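Local coordinates for alpha-n-acetylglucosaminidase family protein (Clostridium perfringens, PDB 4A42) that probably binds carbohydrate as a family 32 module of a large glycoside hydrolase that removes alpha-linked N-acetylglucosamine, at residues 88-93 with 103-108. Numbering follows the deposited sequence.
Sequences LKYSIE and KIVDEN
The carbonyl oxygen of Ile92 accepts two backbone N-H groups from the facing strand: Ile104 N at 2.8 Å and, more weakly, Val105 N at 3.3 Å from Ile92 O. Ile104 and Val105 both lie opposite Ile92, the defining feature of a classic beta bulge, and the pairing slips by one residue here, so that Glu93 faces Lys103. Ile92 N completes the pair by donating to Val105 O at 3.0 Å. Further along, Tyr90 and Glu107 form the next hydrogen-bonded pair; Glu107 N gives Tyr90 O a short bond of 2.7 Å that is bent at the hydrogen (135°), whereas Tyr90 N reaches Glu107 O from well above its carbonyl plane. Together these bonds join the two strands of an antiparallel beta hairpin in an F5/8 type C (discoidin-like) beta-sandwich, where 88-93 also pairs with strand 126-134 and Ile92 meets Ile78 of the other sheet, leaving 103-108 on the outer flank. On the face carrying Tyr90 and Ile92, Tyr90 CG sits between the backbone N and the carbonyl carbon (chi1 70°), which sets the ring alongside the Glu107 side chain, with Glu107 CB over one face, offset toward the rim, in a CH-pi contact 3.8 Å from the Tyr90 ring centroid, while Tyr90 OH is hydrogen-bonded to Asn119 OD1. Val105 CG1 meets the same ring obliquely at Tyr90 CE2, and Val105 CB packs alongside Ile92 CG1. Ile104 comes across from the bulge to bring CD1 within 4.0 Å of Ile92 CG2. The reverse face is more polar: Lys103 CG lies anti to its backbone N (chi1 -168°) and the chain runs on extended past Glu93 CG to CD, 3.9 Å from Ser91 CB, bending only beyond, while Glu93 OE1 forms a salt bridge with Arg131 and a hydrogen bond with Asn133.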
loop_
_atom_site.group_PDB
_atom_site.type_symbol
_atom_site.label_atom_id
_atom_site.label_comp_id
_atom_site.label_asym_id
_atom_site.label_seq_id
_atom_site.Cartn_x
_atom_site.Cartn_y
_atom_site.Cartn_z
ATOM N N LEU A 88 -5.971 11.100 3.439
ATOM C CA LEU A 88 -6.007 9.647 3.461
ATOM C C LEU A 88 -5.948 9.124 4.883
ATOM O O LEU A 88 -5.126 9.558 5.681
ATOM C CB LEU A 88 -4.853 9.079 2.638
ATOM C CG LEU A 88 -4.929 7.582 2.344
ATOM C CD1 LEU A 88 -6.090 7.293 1.402
ATOM C CD2 LEU A 88 -3.621 7.102 1.746
ATOM N N LYS A 89 -6.843 8.195 5.196
ATOM C CA LYS A 89 -6.813 7.475 6.459
ATOM C C LYS A 89 -6.449 6.046 6.121
ATOM O O LYS A 89 -7.112 5.414 5.303
ATOM C CB LYS A 89 -8.166 7.559 7.170
ATOM C CG LYS A 89 -8.516 8.973 7.629
ATOM C CD LYS A 89 -9.950 9.076 8.130
ATOM C CE LYS A 89 -10.289 10.507 8.484
ATOM N NZ LYS A 89 -9.544 10.934 9.684
ATOM N N TYR A 90 -5.389 5.531 6.743
ATOM C CA TYR A 90 -4.811 4.265 6.303
ATOM C C TYR A 90 -3.975 3.617 7.393
ATOM O O TYR A 90 -3.562 4.280 8.364
ATOM C CB TYR A 90 -3.934 4.477 5.054
ATOM C CG TYR A 90 -2.639 5.227 5.327
ATOM C CD1 TYR A 90 -2.618 6.616 5.410
ATOM C CD2 TYR A 90 -1.440 4.543 5.541
ATOM C CE1 TYR A 90 -1.436 7.307 5.679
ATOM C CE2 TYR A 90 -0.250 5.232 5.802
ATOM C CZ TYR A 90 -0.261 6.615 5.873
ATOM O OH TYR A 90 0.893 7.336 6.142
ATOM N N SER A 91 -3.738 2.320 7.220
ATOM C CA SER A 91 -2.751 1.589 7.998
ATOM C C SER A 91 -1.958 0.671 7.076
ATOM O O SER A 91 -2.382 0.359 5.960
ATOM C CB SER A 91 -3.417 0.777 9.115
ATOM O OG SER A 91 -4.266 -0.244 8.600
ATOM N N ILE A 92 -0.782 0.280 7.549
ATOM C CA ILE A 92 0.094 -0.620 6.831
ATOM C C ILE A 92 0.452 -1.762 7.768
ATOM O O ILE A 92 0.854 -1.530 8.912
ATOM C CB ILE A 92 1.377 0.108 6.394
ATOM C CG1 ILE A 92 1.033 1.390 5.611
ATOM C CG2 ILE A 92 2.253 -0.809 5.548
ATOM C CD1 ILE A 92 2.268 2.111 5.086
ATOM N N GLU A 93 0.278 -2.987 7.282
ATOM C CA GLU A 93 0.591 -4.195 8.037
ATOM C C GLU A 93 1.571 -5.030 7.231
ATOM O O GLU A 93 1.537 -5.015 6.011
ATOM C CB GLU A 93 -0.664 -5.032 8.267
ATOM C CG GLU A 93 -1.697 -4.446 9.212
ATOM C CD GLU A 93 -3.005 -5.206 9.129
ATOM O OE1 GLU A 93 -3.731 -5.019 8.136
ATOM O OE2 GLU A 93 -3.293 -6.011 10.035
ATOM N N LYS A 103 0.952 -4.457 12.423
ATOM C CA LYS A 103 0.596 -3.120 11.986
ATOM C C LYS A 103 1.740 -2.194 12.314
ATOM O O LYS A 103 1.999 -1.915 13.451
ATOM C CB LYS A 103 -0.717 -2.649 12.644
ATOM C CG LYS A 103 -1.329 -1.384 12.036
ATOM C CD LYS A 103 -2.680 -1.048 12.533
ATOM C CE LYS A 103 -3.688 -2.130 12.260
ATOM N NZ LYS A 103 -5.051 -1.854 12.748
ATOM N N ILE A 104 2.400 -1.694 11.290
ATOM C CA ILE A 104 3.610 -0.892 11.459
ATOM C C ILE A 104 3.375 0.603 11.270
ATOM O O ILE A 104 4.190 1.413 11.703
ATOM C CB ILE A 104 4.742 -1.335 10.507
ATOM C CG1 ILE A 104 4.251 -1.313 9.057
ATOM C CG2 ILE A 104 5.277 -2.720 10.897
ATOM C CD1 ILE A 104 5.356 -1.346 8.026
ATOM N N VAL A 105 2.277 0.963 10.611
ATOM C CA VAL A 105 1.865 2.362 10.499
ATOM C C VAL A 105 0.370 2.407 10.747
ATOM O O VAL A 105 -0.380 1.647 10.148
ATOM C CB VAL A 105 2.143 2.954 9.103
ATOM C CG1 VAL A 105 1.591 4.380 9.016
ATOM C CG2 VAL A 105 3.625 2.929 8.782
ATOM N N ASP A 106 -0.070 3.276 11.647
ATOM C CA ASP A 106 -1.488 3.370 11.938
ATOM C C ASP A 106 -1.937 4.810 11.833
ATOM O O ASP A 106 -1.822 5.589 12.792
ATOM C CB ASP A 106 -1.818 2.800 13.320
ATOM C CG ASP A 106 -3.318 2.707 13.565
ATOM O OD1 ASP A 106 -4.091 3.259 12.751
ATOM O OD2 ASP A 106 -3.732 2.086 14.568
ATOM N N GLU A 107 -2.455 5.158 10.660
ATOM C CA GLU A 107 -2.891 6.521 10.370
ATOM C C GLU A 107 -4.381 6.562 10.083
ATOM O O GLU A 107 -4.850 7.359 9.264
ATOM C CB GLU A 107 -2.117 7.082 9.179
ATOM C CG GLU A 107 -0.683 7.454 9.516
ATOM C CD GLU A 107 -0.609 8.630 10.463
ATOM O OE1 GLU A 107 -1.642 9.305 10.653
ATOM O OE2 GLU A 107 0.483 8.880 11.011
ATOM N N ASN A 108 -5.131 5.702 10.764
ATOM C CA ASN A 108 -6.572 5.611 10.553
ATOM C C ASN A 108 -7.346 6.867 10.964
ATOM O O ASN A 108 -8.488 7.045 10.568
ATOM C CB ASN A 108 -7.156 4.330 11.185
ATOM C CG ASN A 108 -7.481 4.477 12.665
ATOM O OD1 ASN A 108 -8.631 4.297 13.074
ATOM N ND2 ASN A 108 -6.473 4.780 13.475
#